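Side-chain contacts in conserved exported protein (Bacteroides fragilis, PDB 3CLW), which is of unknown function but, as a probable member of glycoside hydrolase family 30, may hydrolyse O-glycosidic bonds: residues 250-254 and 255-259; 242-245 and 246-249; 206-209 and 210-214; 150-154 and 155-159. All blocks are in the same frame, centred on the assembly; numbering follows the deposited sequence.

Interaction 1: 250-254 and 255-259; sequences DIIHS and MFYKD
With CG set anti to the carbonyl carbon in both residues (chi1 -78° in His253 and -87° in Tyr257), the imidazole and the phenol rise side by side from the end of a short helix and lie face to face. Their centroids are 4.1 Å apart and the planes diverge by 29°, which closes the gap toward the far end of the pair: His253 CE1 comes within 3.4 Å of Tyr257 CZ. ND1 of His253 sits over the middle of the phenol, whereas the atom of Tyr257 above the imidazole, CE2, is offset toward its rim. Both polar ends are held by Glu298: its carboxylate OE2 bonds His253 NE2, which lies off the axis and so probably fixes the turn of the imidazole, and its backbone O bonds Tyr257 OH, which fixes only where the phenol's end lies. Ile252 crosses the phenol at an angle, CG2 reaching Tyr257 CE2 at 3.8 Å.

On the inner side of the helix, Ile251 lies alongside two neighbours, CD1 against Met255 SD and CG2 against Phe256 CE1, each at 3.9 Å. The backbone beneath is helical, Met255 N bonding Ile251 O at 3.0 Å and Phe256 N bonding Ile252 O at 2.8 Å. A water donates to His253 O and, more weakly, to Asp259 OD1.

Ile251, Met255 and Phe256 pack on strand 226-232, and Phe256 also meets strand 270-276. The short helix 251-256 thus lies on the outside of two parallel strands in a beta-alpha-beta crossover, the repeating element of the TIM-barrel clan.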
loop_
_atom_site.group_PDB
_atom_site.type_symbol
_atom_site.label_atom_id
_atom_site.label_comp_id
_atom_site.label_asym_id
_atom_site.label_seq_id
_atom_site.Cartn_x
_atom_site.Cartn_y
_atom_site.Cartn_z
ATOM N N ASP A 250 -9.813 -16.076 -9.837
ATOM C CA ASP A 250 -10.650 -16.793 -8.872
ATOM C C ASP A 250 -9.989 -16.972 -7.507
ATOM O O ASP A 250 -10.231 -17.976 -6.808
ATOM C CB ASP A 250 -11.091 -18.154 -9.455
ATOM C CG ASP A 250 -12.224 -18.777 -8.674
ATOM O OD1 ASP A 250 -13.137 -18.024 -8.287
ATOM O OD2 ASP A 250 -12.182 -20.021 -8.425
ATOM N N ILE A 251 -9.152 -15.995 -7.130
ATOM C CA ILE A 251 -8.365 -16.056 -5.894
ATOM C C ILE A 251 -9.228 -16.282 -4.645
ATOM O O ILE A 251 -8.934 -17.159 -3.836
ATOM C CB ILE A 251 -7.450 -14.789 -5.700
ATOM C CG1 ILE A 251 -6.379 -14.701 -6.808
ATOM C CG2 ILE A 251 -6.852 -14.743 -4.288
ATOM C CD1 ILE A 251 -5.350 -15.858 -6.869
ATOM N N ILE A 252 -10.285 -15.501 -4.479
ATOM C CA ILE A 252 -11.068 -15.636 -3.265
ATOM C C ILE A 252 -11.597 -17.070 -3.053
ATOM O O ILE A 252 -11.348 -17.666 -2.011
ATOM C CB ILE A 252 -12.192 -14.569 -3.161
ATOM C CG1 ILE A 252 -11.558 -13.152 -3.067
ATOM C CG2 ILE A 252 -13.081 -14.872 -1.962
ATOM C CD1 ILE A 252 -12.538 -11.959 -3.236
ATOM N N HIS A 253 -12.296 -17.628 -4.045
ATOM C CA HIS A 253 -12.971 -18.915 -3.850
ATOM C C HIS A 253 -12.009 -20.087 -3.893
ATOM O O HIS A 253 -12.149 -21.045 -3.117
ATOM C CB HIS A 253 -14.140 -19.117 -4.830
ATOM C CG HIS A 253 -15.375 -18.368 -4.441
ATOM N ND1 HIS A 253 -16.317 -18.880 -3.575
ATOM C CD2 HIS A 253 -15.811 -17.129 -4.775
ATOM C CE1 HIS A 253 -17.297 -18.010 -3.420
ATOM N NE2 HIS A 253 -17.011 -16.937 -4.135
ATOM N N SER A 254 -11.025 -19.989 -4.774
ATOM C CA SER A 254 -10.095 -21.078 -4.982
ATOM C C SER A 254 -9.052 -21.188 -3.869
ATOM O O SER A 254 -8.611 -22.288 -3.551
ATOM C CB SER A 254 -9.418 -20.911 -6.326
ATOM O OG SER A 254 -8.443 -21.906 -6.494
ATOM N N MET A 255 -8.689 -20.048 -3.272
ATOM C CA MET A 255 -7.596 -19.961 -2.281
ATOM C C MET A 255 -8.077 -19.638 -0.862
ATOM O O MET A 255 -7.452 -20.072 0.113
ATOM C CB MET A 255 -6.486 -18.969 -2.728
ATOM C CG MET A 255 -5.788 -19.332 -4.079
ATOM S SD MET A 255 -4.141 -18.669 -4.488
ATOM C CE MET A 255 -3.161 -19.838 -3.586
ATOM N N PHE A 256 -9.170 -18.882 -0.741
ATOM C CA PHE A 256 -9.604 -18.406 0.565
ATOM C C PHE A 256 -11.014 -18.885 0.992
ATOM O O PHE A 256 -11.647 -18.285 1.870
ATOM C CB PHE A 256 -9.444 -16.876 0.647
ATOM C CG PHE A 256 -7.988 -16.409 0.628
ATOM C CD1 PHE A 256 -7.339 -16.137 -0.569
ATOM C CD2 PHE A 256 -7.271 -16.260 1.828
ATOM C CE1 PHE A 256 -5.994 -15.705 -0.570
ATOM C CE2 PHE A 256 -5.938 -15.827 1.833
ATOM C CZ PHE A 256 -5.295 -15.559 0.640
ATOM N N TYR A 257 -11.481 -19.967 0.362
ATOM C CA TYR A 257 -12.597 -20.796 0.869
ATOM C C TYR A 257 -12.043 -22.159 1.268
ATOM O O TYR A 257 -11.049 -22.621 0.714
ATOM C CB TYR A 257 -13.702 -20.962 -0.179
ATOM C CG TYR A 257 -14.724 -19.854 -0.157
ATOM C CD1 TYR A 257 -16.085 -20.132 0.068
ATOM C CD2 TYR A 257 -14.341 -18.527 -0.353
ATOM C CE1 TYR A 257 -17.042 -19.106 0.097
ATOM C CE2 TYR A 257 -15.264 -17.508 -0.321
ATOM C CZ TYR A 257 -16.622 -17.788 -0.095
ATOM O OH TYR A 257 -17.540 -16.753 -0.068
ATOM N N LYS A 258 -12.673 -22.806 2.231
ATOM C CA LYS A 258 -12.066 -23.997 2.807
ATOM C C LYS A 258 -12.111 -25.173 1.855
ATOM O O LYS A 258 -11.286 -26.074 1.951
ATOM C CB LYS A 258 -12.633 -24.314 4.198
ATOM C CG LYS A 258 -13.576 -25.471 4.310
ATOM C CD LYS A 258 -13.996 -25.661 5.792
ATOM C CE LYS A 258 -14.939 -26.892 5.989
ATOM N NZ LYS A 258 -16.378 -26.584 5.682
ATOM N N ASP A 259 -13.029 -25.134 0.900
ATOM C CA ASP A 259 -13.138 -26.198 -0.090
ATOM C C ASP A 259 -12.566 -25.788 -1.443
ATOM O O ASP A 259 -12.790 -26.472 -2.422
ATOM C CB ASP A 259 -14.609 -26.635 -0.250
ATOM C CG ASP A 259 -15.523 -25.471 -0.678
ATOM O OD1 ASP A 259 -15.292 -24.301 -0.213
ATOM O OD2 ASP A 259 -16.469 -25.721 -1.470
HETATM O O HOH W 1 -14.593 -22.787 -3.201
#

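Interaction 2: 242-245 and 246-249; sequences DSIA and KTPD
Thr247 OG1 donates to Asp242 OD2 over 2.8 Å, using the syn lone pair of the carboxylate, the one on the side of its other oxygen. The two side chains approach from opposite directions. Asp242 has CG lodged between its backbone N and carbonyl carbon (chi1 65°), a crowded position that turns the carboxylate in over the bend; its OD1 accepts a weak bond from Ile244 N at 3.1 Å. One carboxylate therefore joins the threonine hydroxyl to the chain two residues on.

The backbone between them makes a type I beta turn from Ile244 to Thr247, closed by Thr247 N on Ile244 O at 3.1 Å. The aliphatic parts of Ile244 and Lys246 lie alongside each other, CG2 to CG 3.7 Å, while the extended lysine carries NZ away to the backbone O of Gln147. The turn belongs to the long loop that leads from strand 226-232 to helix 251-256, in the glycoside hydrolase family 30 region, of the TIM-barrel clan.

Further along, Pro248 is the centre of an inverse gamma turn, after which Asp249 points back toward Asp242. Its OD1 bonds the backbone N of Ile241 and weakly accepts Asp242 N at 3.4 Å. The same oxygen stands 3.5 Å from Asp242 OD1, the two carboxylate planes 52° apart, and the amide donors around the pair probably offset part of their repulsion. A water lies 2.7 Å from Thr247 O and close to Ala245 O, bridging the two carbonyls.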
loop_
_atom_site.group_PDB
_atom_site.type_symbol
_atom_site.label_atom_id
_atom_site.label_comp_id
_atom_site.label_asym_id
_atom_site.label_seq_id
_atom_site.Cartn_x
_atom_site.Cartn_y
_atom_site.Cartn_z
ATOM N N ASP A 242 -11.752 -15.886 -16.821
ATOM C CA ASP A 242 -11.562 -16.534 -18.126
ATOM C C ASP A 242 -11.704 -18.069 -18.051
ATOM O O ASP A 242 -12.072 -18.597 -17.013
ATOM C CB ASP A 242 -10.204 -16.137 -18.740
ATOM C CG ASP A 242 -9.006 -16.641 -17.928
ATOM O OD1 ASP A 242 -9.168 -17.567 -17.091
ATOM O OD2 ASP A 242 -7.894 -16.098 -18.133
ATOM N N SER A 243 -11.338 -18.750 -19.139
ATOM C CA SER A 243 -11.342 -20.217 -19.258
ATOM C C SER A 243 -9.931 -20.784 -19.402
ATOM O O SER A 243 -9.742 -21.942 -19.820
ATOM C CB SER A 243 -12.175 -20.620 -20.469
ATOM O OG SER A 243 -13.513 -20.212 -20.271
ATOM N N ILE A 244 -8.943 -19.964 -19.046
ATOM C CA ILE A 244 -7.547 -20.357 -19.118
ATOM C C ILE A 244 -7.079 -20.956 -17.775
ATOM O O ILE A 244 -7.025 -20.278 -16.749
ATOM C CB ILE A 244 -6.671 -19.184 -19.615
ATOM C CG1 ILE A 244 -7.205 -18.690 -20.963
ATOM C CG2 ILE A 244 -5.196 -19.589 -19.718
ATOM C CD1 ILE A 244 -6.574 -17.400 -21.460
ATOM N N ALA A 245 -6.759 -22.249 -17.815
ATOM C CA ALA A 245 -6.381 -23.018 -16.635
ATOM C C ALA A 245 -5.299 -22.340 -15.800
ATOM O O ALA A 245 -5.413 -22.264 -14.574
ATOM C CB ALA A 245 -5.940 -24.447 -17.043
ATOM N N LYS A 246 -4.270 -21.832 -16.477
ATOM C CA LYS A 246 -3.090 -21.287 -15.808
ATOM C C LYS A 246 -3.337 -19.964 -15.049
ATOM O O LYS A 246 -2.623 -19.663 -14.103
ATOM C CB LYS A 246 -1.895 -21.165 -16.777
ATOM C CG LYS A 246 -2.017 -20.144 -17.867
ATOM C CD LYS A 246 -0.724 -20.101 -18.678
ATOM C CE LYS A 246 -0.715 -18.926 -19.669
ATOM N NZ LYS A 246 0.401 -18.989 -20.709
ATOM N N THR A 247 -4.358 -19.208 -15.461
ATOM C CA THR A 247 -4.645 -17.886 -14.904
ATOM C C THR A 247 -4.881 -17.895 -13.389
ATOM O O THR A 247 -5.798 -18.571 -12.914
ATOM C CB THR A 247 -5.828 -17.220 -15.637
ATOM O OG1 THR A 247 -5.511 -17.134 -17.021
ATOM C CG2 THR A 247 -6.056 -15.815 -15.139
ATOM N N PRO A 248 -4.053 -17.122 -12.626
ATOM C CA PRO A 248 -4.309 -16.946 -11.193
ATOM C C PRO A 248 -5.466 -15.987 -10.945
ATOM O O PRO A 248 -5.310 -14.972 -10.248
ATOM C CB PRO A 248 -2.977 -16.383 -10.669
ATOM C CG PRO A 248 -2.465 -15.580 -11.835
ATOM C CD PRO A 248 -2.842 -16.385 -13.057
ATOM N N ASP A 249 -6.622 -16.299 -11.525
ATOM C CA ASP A 249 -7.858 -15.625 -11.175
ATOM C C ASP A 249 -8.578 -16.461 -10.129
ATOM O O ASP A 249 -8.006 -17.423 -9.579
ATOM C CB ASP A 249 -8.742 -15.376 -12.409
ATOM C CG ASP A 249 -9.299 -16.673 -13.020
ATOM O OD1 ASP A 249 -10.169 -16.563 -13.915
ATOM O OD2 ASP A 249 -8.863 -17.785 -12.620
HETATM O O HOH W 2 -7.590 -20.476 -13.657
#

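Interaction 3: 206-209 and 210-214; sequences DLYR and MVEEL
Tyr208 and Glu212, four residues and one alpha-helical turn apart (i to i+4) on helix 204-221, make the side-chain contact here, in the glycoside hydrolase family 30 region, of the TIM-barrel clan. CG lies anti to the backbone N in both, chi1 176° in the tyrosine and 173° in the glutamate. The extended glutamate brings its carboxylate to the tyrosine CE2, with OE1 3.9 Å away and the carboxylate plane turned 77° from the ring. This is van der Waals contact: the phenol oxygen is hydrogen-bonded to Lys266 NZ, and Phe267 meets the ring edge-to-face.

Beneath the side chains the backbone is regular alpha-helix. Each amide from Met210 to Glu213 bonds the carbonyl four residues earlier, from Met210 N on Asp206 O at 3.0 Å to Glu213 N on Arg209 O at 2.8 Å.

Arg209 leans outward and back toward the N-terminal end of the helix, and its guanidinium meets neither glutamate: NE is 5.1 Å from Glu212 OE1, and NH2 is 4.8 Å from Glu213 OE2. Opposite charges at such distances would still attract at long range. The group is turned instead to the chain before helix 157-173, where NH1 bonds Asn154 O and the cation lies against the Phe157 ring. On the buried sides Met210 packs on Phe157 and Phe160, while Leu207 and Val211 face strand 226-232. Val211 CG2, beside its own backbone N, approaches Leu207 O to 3.3 Å.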
loop_
_atom_site.group_PDB
_atom_site.type_symbol
_atom_site.label_atom_id
_atom_site.label_comp_id
_atom_site.label_asym_id
_atom_site.label_seq_id
_atom_site.Cartn_x
_atom_site.Cartn_y
_atom_site.Cartn_z
ATOM N N ASP A 206 1.419 -22.518 -8.268
ATOM C CA ASP A 206 2.683 -21.900 -7.858
ATOM C C ASP A 206 2.526 -21.192 -6.505
ATOM O O ASP A 206 3.303 -21.404 -5.588
ATOM C CB ASP A 206 3.161 -20.924 -8.934
ATOM C CG ASP A 206 3.411 -21.608 -10.288
ATOM O OD1 ASP A 206 3.800 -22.805 -10.318
ATOM O OD2 ASP A 206 3.216 -20.948 -11.332
ATOM N N LEU A 207 1.474 -20.394 -6.393
ATOM C CA LEU A 207 1.211 -19.625 -5.203
ATOM C C LEU A 207 1.018 -20.527 -3.996
ATOM O O LEU A 207 1.539 -20.247 -2.904
ATOM C CB LEU A 207 -0.022 -18.730 -5.418
ATOM C CG LEU A 207 0.194 -17.578 -6.409
ATOM C CD1 LEU A 207 -1.106 -16.832 -6.671
ATOM C CD2 LEU A 207 1.289 -16.606 -5.945
ATOM N N TYR A 208 0.259 -21.612 -4.200
ATOM C CA TYR A 208 -0.023 -22.573 -3.147
ATOM C C TYR A 208 1.269 -23.203 -2.632
ATOM O O TYR A 208 1.461 -23.339 -1.420
ATOM C CB TYR A 208 -1.056 -23.633 -3.627
ATOM C CG TYR A 208 -1.322 -24.730 -2.622
ATOM C CD1 TYR A 208 -2.443 -24.706 -1.818
ATOM C CD2 TYR A 208 -0.414 -25.789 -2.465
ATOM C CE1 TYR A 208 -2.678 -25.726 -0.882
ATOM C CE2 TYR A 208 -0.626 -26.812 -1.532
ATOM C CZ TYR A 208 -1.753 -26.776 -0.752
ATOM O OH TYR A 208 -1.959 -27.795 0.161
ATOM N N ARG A 209 2.159 -23.566 -3.541
ATOM C CA ARG A 209 3.436 -24.144 -3.146
ATOM C C ARG A 209 4.286 -23.168 -2.357
ATOM O O ARG A 209 4.888 -23.559 -1.370
ATOM C CB ARG A 209 4.252 -24.670 -4.340
ATOM C CG ARG A 209 3.806 -26.001 -4.881
ATOM C CD ARG A 209 4.865 -26.621 -5.806
ATOM N NE ARG A 209 6.000 -27.237 -5.090
ATOM C CZ ARG A 209 7.127 -27.642 -5.687
ATOM N NH1 ARG A 209 7.309 -27.489 -6.999
ATOM N NH2 ARG A 209 8.080 -28.207 -4.974
ATOM N N MET A 210 4.340 -21.903 -2.797
ATOM C CA MET A 210 5.098 -20.904 -2.089
ATOM C C MET A 210 4.536 -20.754 -0.678
ATOM O O MET A 210 5.281 -20.733 0.293
ATOM C CB MET A 210 5.149 -19.581 -2.867
ATOM C CG MET A 210 6.297 -19.506 -3.958
ATOM S SD MET A 210 7.920 -20.168 -3.437
ATOM C CE MET A 210 8.147 -19.175 -1.936
ATOM N N VAL A 211 3.215 -20.713 -0.548
ATOM C CA VAL A 211 2.621 -20.648 0.787
ATOM C C VAL A 211 3.018 -21.869 1.631
ATOM O O VAL A 211 3.457 -21.735 2.760
ATOM C CB VAL A 211 1.093 -20.465 0.741
ATOM C CG1 VAL A 211 0.511 -20.533 2.149
ATOM C CG2 VAL A 211 0.754 -19.133 0.105
ATOM N N GLU A 212 2.906 -23.048 1.041
ATOM C CA GLU A 212 3.210 -24.282 1.718
ATOM C C GLU A 212 4.663 -24.288 2.191
ATOM O O GLU A 212 4.940 -24.578 3.363
ATOM C CB GLU A 212 2.914 -25.451 0.767
ATOM C CG GLU A 212 3.317 -26.832 1.238
ATOM C CD GLU A 212 2.791 -27.924 0.260
ATOM O OE1 GLU A 212 3.081 -27.869 -0.978
ATOM O OE2 GLU A 212 2.045 -28.806 0.738
ATOM N N GLU A 213 5.590 -23.950 1.294
ATOM C CA GLU A 213 7.007 -23.949 1.660
ATOM C C GLU A 213 7.383 -22.848 2.676
ATOM O O GLU A 213 8.183 -23.082 3.612
ATOM C CB GLU A 213 7.887 -23.877 0.406
ATOM C CG GLU A 213 7.742 -25.071 -0.532
ATOM C CD GLU A 213 8.042 -26.430 0.120
ATOM O OE1 GLU A 213 8.867 -26.534 1.053
ATOM O OE2 GLU A 213 7.446 -27.430 -0.330
ATOM N N LEU A 214 6.821 -21.653 2.496
ATOM C CA LEU A 214 7.050 -20.561 3.474
ATOM C C LEU A 214 6.514 -20.962 4.839
ATOM O O LEU A 214 7.168 -20.777 5.840
ATOM C CB LEU A 214 6.395 -19.262 3.015
ATOM C CG LEU A 214 7.268 -18.421 2.090
ATOM C CD1 LEU A 214 6.375 -17.455 1.349
ATOM C CD2 LEU A 214 8.368 -17.690 2.916
#

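Interaction 4: 150-154 and 155-159; sequences INLQN and DKFDD
Leu152 crosses Phe157 with one methyl over the ring: CD2 stands 4.0 Å from the centroid and only 11° off the normal, a CH-pi contact over the face. The other methyl, CD1, turns to Lys156 and meets its CB at 3.7 Å, so one branch serves the lysine and the other the ring. Ile150 slides past the phenylalanine in the opposite direction and puts CG2 3.6 Å from the tip carbon CZ, obliquely to the ring.

Gln153 and Lys156 lie side by side and point the same way. The glutamine is extended, whereas the lysine is folded at chi2 (-76°) and again at its last torsion; the bends let NZ donate a hydrogen bond to Gln153 OE1 at 2.7 Å, from above the amide carbonyl plane. NZ also forms a salt bridge with Asp155 OD1 at 3.2 Å on the syn side, so two oxygens grip the ammonium. Below them a type I beta turn from Gln153 to Lys156 is closed by Lys156 N on Gln153 O at 2.9 Å.

The turn leads directly into helix 157-173, with Lys156 at the N-cap position. Phe157, in the first turn, faces helix 204-221, touching Glu213 among others, and Asp206 of that helix receives Ile150 N. Residues 150-159 thus lead from the loop after strand 125-128 into helix 157-173 and lie beside helix 204-221.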
loop_
_atom_site.group_PDB
_atom_site.type_symbol
_atom_site.label_atom_id
_atom_site.label_comp_id
_atom_site.label_asym_id
_atom_site.label_seq_id
_atom_site.Cartn_x
_atom_site.Cartn_y
_atom_site.Cartn_z
ATOM N N ILE A 150 5.530 -19.965 -12.885
ATOM C CA ILE A 150 6.479 -19.149 -12.139
ATOM C C ILE A 150 7.869 -19.321 -12.714
ATOM O O ILE A 150 8.263 -20.439 -13.057
ATOM C CB ILE A 150 6.435 -19.528 -10.641
ATOM C CG1 ILE A 150 7.187 -18.497 -9.773
ATOM C CG2 ILE A 150 6.871 -21.023 -10.430
ATOM C CD1 ILE A 150 6.921 -18.610 -8.270
ATOM N N ASN A 151 8.595 -18.207 -12.864
ATOM C CA ASN A 151 9.995 -18.270 -13.269
ATOM C C ASN A 151 10.882 -18.686 -12.068
ATOM O O ASN A 151 11.673 -17.882 -11.542
ATOM C CB ASN A 151 10.450 -16.937 -13.891
ATOM C CG ASN A 151 11.898 -16.961 -14.361
ATOM O OD1 ASN A 151 12.364 -17.951 -14.950
ATOM N ND2 ASN A 151 12.628 -15.861 -14.112
ATOM N N LEU A 152 10.688 -19.922 -11.630
ATOM C CA LEU A 152 11.396 -20.516 -10.495
ATOM C C LEU A 152 11.495 -22.011 -10.743
ATOM O O LEU A 152 10.548 -22.642 -11.175
ATOM C CB LEU A 152 10.676 -20.236 -9.160
ATOM C CG LEU A 152 11.223 -20.891 -7.892
ATOM C CD1 LEU A 152 12.574 -20.316 -7.488
ATOM C CD2 LEU A 152 10.253 -20.739 -6.761
ATOM N N GLN A 153 12.666 -22.575 -10.504
ATOM C CA GLN A 153 12.846 -23.976 -10.771
ATOM C C GLN A 153 12.009 -24.835 -9.822
ATOM O O GLN A 153 11.713 -24.430 -8.680
ATOM C CB GLN A 153 14.331 -24.311 -10.753
ATOM C CG GLN A 153 15.017 -23.705 -11.935
ATOM C CD GLN A 153 16.488 -23.990 -11.962
ATOM O OE1 GLN A 153 17.149 -24.022 -10.924
ATOM N NE2 GLN A 153 17.018 -24.217 -13.161
ATOM N N ASN A 154 11.601 -26.002 -10.318
ATOM C CA ASN A 154 10.615 -26.867 -9.655
ATOM C C ASN A 154 11.006 -27.357 -8.284
ATOM O O ASN A 154 10.144 -27.695 -7.484
ATOM C CB ASN A 154 10.339 -28.110 -10.523
ATOM C CG ASN A 154 9.054 -28.012 -11.256
ATOM O OD1 ASN A 154 8.117 -27.329 -10.800
ATOM N ND2 ASN A 154 8.965 -28.702 -12.405
ATOM N N ASP A 155 12.297 -27.460 -8.036
ATOM C CA ASP A 155 12.775 -27.915 -6.753
ATOM C C ASP A 155 13.321 -26.761 -5.908
ATOM O O ASP A 155 14.061 -27.004 -4.963
ATOM C CB ASP A 155 13.880 -28.941 -6.973
ATOM C CG ASP A 155 15.111 -28.335 -7.626
ATOM O OD1 ASP A 155 14.977 -27.300 -8.330
ATOM O OD2 ASP A 155 16.211 -28.888 -7.429
ATOM N N LYS A 156 12.993 -25.520 -6.268
ATOM C CA LYS A 156 13.516 -24.351 -5.538
ATOM C C LYS A 156 12.457 -23.540 -4.775
ATOM O O LYS A 156 12.724 -22.418 -4.334
ATOM C CB LYS A 156 14.357 -23.421 -6.449
ATOM C CG LYS A 156 15.401 -24.099 -7.336
ATOM C CD LYS A 156 16.651 -24.549 -6.587
ATOM C CE LYS A 156 17.849 -24.691 -7.550
ATOM N NZ LYS A 156 17.606 -25.575 -8.761
ATOM N N PHE A 157 11.256 -24.082 -4.630
ATOM C CA PHE A 157 10.240 -23.430 -3.828
ATOM C C PHE A 157 10.697 -23.455 -2.388
ATOM O O PHE A 157 10.544 -22.466 -1.687
ATOM C CB PHE A 157 8.859 -24.056 -3.972
ATOM C CG PHE A 157 8.195 -23.822 -5.318
ATOM C CD1 PHE A 157 8.695 -24.408 -6.486
ATOM C CD2 PHE A 157 7.068 -23.029 -5.420
ATOM C CE1 PHE A 157 8.036 -24.217 -7.740
ATOM C CE2 PHE A 157 6.419 -22.831 -6.665
ATOM C CZ PHE A 157 6.905 -23.438 -7.817
ATOM N N ASP A 158 11.312 -24.549 -1.954
ATOM C CA ASP A 158 11.827 -24.600 -0.590
ATOM C C ASP A 158 13.060 -23.698 -0.385
ATOM O O ASP A 158 13.133 -22.981 0.616
ATOM C CB ASP A 158 12.076 -26.043 -0.138
ATOM C CG ASP A 158 13.131 -26.747 -0.966
ATOM O OD1 ASP A 158 13.225 -26.536 -2.198
ATOM O OD2 ASP A 158 13.881 -27.529 -0.373
ATOM N N ASP A 159 14.001 -23.729 -1.335
ATOM C CA ASP A 159 15.171 -22.845 -1.330
ATOM C C ASP A 159 14.764 -21.362 -1.258
ATOM O O ASP A 159 15.317 -20.592 -0.459
ATOM C CB ASP A 159 16.046 -23.069 -2.578
ATOM C CG ASP A 159 16.474 -24.506 -2.736
ATOM O OD1 ASP A 159 17.640 -24.814 -2.482
ATOM O OD2 ASP A 159 15.640 -25.341 -3.096
#

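Overall arrangement
Along the chain the order is interaction 4, 3, 2, 1, all within the one range assigned to the glycoside hydrolase family. Interactions 3 and 4, centres 10 Å apart, are joined directly through Arg209 and Asp206, which tie helix 204-221 to the start of helix 157-173. Interaction 1, from helix 251-256, touches the same helix: Met255 CE packs on Leu207 CB at 3.8 Å, although the centres of interactions 1 and 3 are 15 Å apart. Interaction 2 runs straight into interaction 1 in sequence, its centre 14 Å away. Helix 204-221 is thus the shared element, linking neighbouring helices and connecting loops around parallel strands of the probable TIM barrel.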